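Local structure of Ice-binding protein (5UYT) at residues T346-S351 with D372-T377. The protein probably binds ice through its tandem ice-binding domains and so acts as an antifreeze protein of an Antarctic bacterium. Residues are numbered along the deposited sequence; the frame is centred on the assembly and turned at random.
Sequences TTVNAS and DLNDYT
D372 meets T346 through a water, which accepts from T346 N and donates to D372 O. L373 sends CD2 inward against T346 CG2 at 3.9 Å, the two methyls meeting on the buried side. N374 is gripped twice by T346: its backbone N donates to T346 OG1 (2.9 Å), and ND2 donates to T346 O (3.0 Å), lying 23° from that carbonyl's plane. T346 OG1 stands between its own N and carbonyl carbon (chi1 80°), from where it also donates to T347 O. The amide of N374 is fixed at its other end too, since OD1 accepts from D375 N, and V348 CG1 leans on this amide, 3.6 Å from OD1. With an alanine at N374, T346 O would probably lose its side-chain donor and D375 N its side-chain acceptor, and V348 CG1 would lose the amide it lies against. D375 O accepts a backbone bond from N349 N (3.0 Å). Y376 brings CB against N349 ND2 (3.7 Å), while its ring leads away; a second water donates to both Y376 O and A350 O. T377 sets CA 3.2 Å from A350 O in a CA-H...O contact, while its OG1 and backbone N both donate to N374 O from the same face of the carbonyl plane, tying the two ends of the turn together. T347-A350 and N374-T377 are type II turns stacked on each other as corners of successive coils, a repeat characteristic of the right-handed beta-solenoid of ice-binding proteins.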
loop_
_atom_site.group_PDB
_atom_site.type_symbol
_atom_site.label_atom_id
_atom_site.label_comp_id
_atom_site.label_asym_id
_atom_site.label_seq_id
_atom_site.Cartn_x
_atom_site.Cartn_y
_atom_site.Cartn_z
ATOM N N THR A 346 -6.783 15.706 8.891
ATOM C CA THR A 346 -7.487 15.053 7.770
ATOM C C THR A 346 -8.432 16.035 7.107
ATOM O O THR A 346 -8.794 17.071 7.695
ATOM C CB THR A 346 -8.302 13.786 8.185
ATOM O OG1 THR A 346 -9.562 14.153 8.767
ATOM C CG2 THR A 346 -7.541 12.882 9.210
ATOM N N THR A 347 -8.892 15.658 5.924
ATOM C CA THR A 347 -10.042 16.333 5.319
ATOM C C THR A 347 -11.347 15.818 5.944
ATOM O O THR A 347 -11.376 14.730 6.566
ATOM C CB THR A 347 -10.090 16.096 3.809
ATOM O OG1 THR A 347 -10.174 14.711 3.530
ATOM C CG2 THR A 347 -8.798 16.679 3.127
ATOM N N VAL A 348 -12.432 16.571 5.773
ATOM C CA VAL A 348 -13.756 15.974 6.036
ATOM C C VAL A 348 -13.925 14.728 5.157
ATOM O O VAL A 348 -13.326 14.627 4.069
ATOM C CB VAL A 348 -14.929 16.970 5.860
ATOM C CG1 VAL A 348 -14.728 18.170 6.797
ATOM C CG2 VAL A 348 -15.060 17.447 4.390
ATOM N N ASN A 349 -14.693 13.758 5.649
ATOM C CA ASN A 349 -14.993 12.524 4.893
ATOM C C ASN A 349 -13.744 11.689 4.595
ATOM O O ASN A 349 -13.808 10.793 3.727
ATOM C CB ASN A 349 -15.645 12.838 3.521
ATOM C CG ASN A 349 -17.117 13.221 3.581
ATOM O OD1 ASN A 349 -17.644 13.889 2.623
ATOM N ND2 ASN A 349 -17.814 12.759 4.579
ATOM N N ALA A 350 -12.629 11.932 5.301
ATOM C CA ALA A 350 -11.451 11.080 5.063
ATOM C C ALA A 350 -11.755 9.653 5.556
ATOM O O ALA A 350 -12.686 9.446 6.347
ATOM C CB ALA A 350 -10.200 11.652 5.756
ATOM N N SER A 351 -10.973 8.662 5.094
ATOM C CA SER A 351 -11.255 7.295 5.495
ATOM C C SER A 351 -10.015 6.446 5.481
ATOM O O SER A 351 -9.074 6.706 4.710
ATOM C CB SER A 351 -12.390 6.638 4.641
ATOM O OG SER A 351 -12.059 6.576 3.240
ATOM N N ASP A 372 -5.807 15.462 14.681
ATOM C CA ASP A 372 -7.105 16.113 14.449
ATOM C C ASP A 372 -7.830 15.310 13.384
ATOM O O ASP A 372 -7.351 15.212 12.231
ATOM C CB ASP A 372 -6.882 17.543 14.001
ATOM C CG ASP A 372 -8.181 18.323 13.877
ATOM O OD1 ASP A 372 -9.214 17.721 13.534
ATOM O OD2 ASP A 372 -8.150 19.548 14.125
ATOM N N LEU A 373 -8.909 14.653 13.776
ATOM C CA LEU A 373 -9.703 13.844 12.817
ATOM C C LEU A 373 -10.885 14.695 12.413
ATOM O O LEU A 373 -11.684 15.077 13.278
ATOM C CB LEU A 373 -10.162 12.501 13.442
ATOM C CG LEU A 373 -8.956 11.641 13.897
ATOM C CD1 LEU A 373 -9.537 10.333 14.399
ATOM C CD2 LEU A 373 -7.965 11.379 12.740
ATOM N N ASN A 374 -10.925 15.113 11.145
ATOM C CA ASN A 374 -11.948 16.095 10.689
ATOM C C ASN A 374 -13.340 15.442 10.537
ATOM O O ASN A 374 -13.448 14.208 10.564
ATOM C CB ASN A 374 -11.462 16.700 9.360
ATOM C CG ASN A 374 -11.863 18.145 9.193
ATOM O OD1 ASN A 374 -12.826 18.612 9.805
ATOM N ND2 ASN A 374 -11.147 18.865 8.313
ATOM N N ASP A 375 -14.402 16.266 10.401
ATOM C CA ASP A 375 -15.802 15.788 10.459
ATOM C C ASP A 375 -16.027 14.569 9.557
ATOM O O ASP A 375 -15.624 14.561 8.383
ATOM C CB ASP A 375 -16.802 16.847 9.983
ATOM C CG ASP A 375 -16.676 18.208 10.691
ATOM O OD1 ASP A 375 -15.698 18.491 11.409
ATOM O OD2 ASP A 375 -17.614 19.019 10.470
ATOM N N TYR A 376 -16.721 13.577 10.085
ATOM C CA TYR A 376 -17.172 12.409 9.296
ATOM C C TYR A 376 -16.021 11.578 8.733
ATOM O O TYR A 376 -16.192 10.808 7.788
ATOM C CB TYR A 376 -18.273 12.800 8.245
ATOM C CG TYR A 376 -19.510 13.216 8.967
ATOM C CD1 TYR A 376 -20.343 12.254 9.519
ATOM C CD2 TYR A 376 -19.765 14.570 9.236
ATOM C CE1 TYR A 376 -21.461 12.614 10.248
ATOM C CE2 TYR A 376 -20.896 14.952 9.987
ATOM C CZ TYR A 376 -21.704 13.964 10.506
ATOM O OH TYR A 376 -22.816 14.313 11.261
ATOM N N THR A 377 -14.873 11.666 9.375
ATOM C CA THR A 377 -13.759 10.743 9.052
ATOM C C THR A 377 -14.045 9.337 9.603
ATOM O O THR A 377 -14.625 9.205 10.675
ATOM C CB THR A 377 -12.457 11.315 9.592
ATOM O OG1 THR A 377 -12.156 12.492 8.800
ATOM C CG2 THR A 377 -11.319 10.290 9.518
HETATM O O HOH W 1 -8.164 17.728 10.591
HETATM O O HOH W 2 -15.529 9.030 5.721
#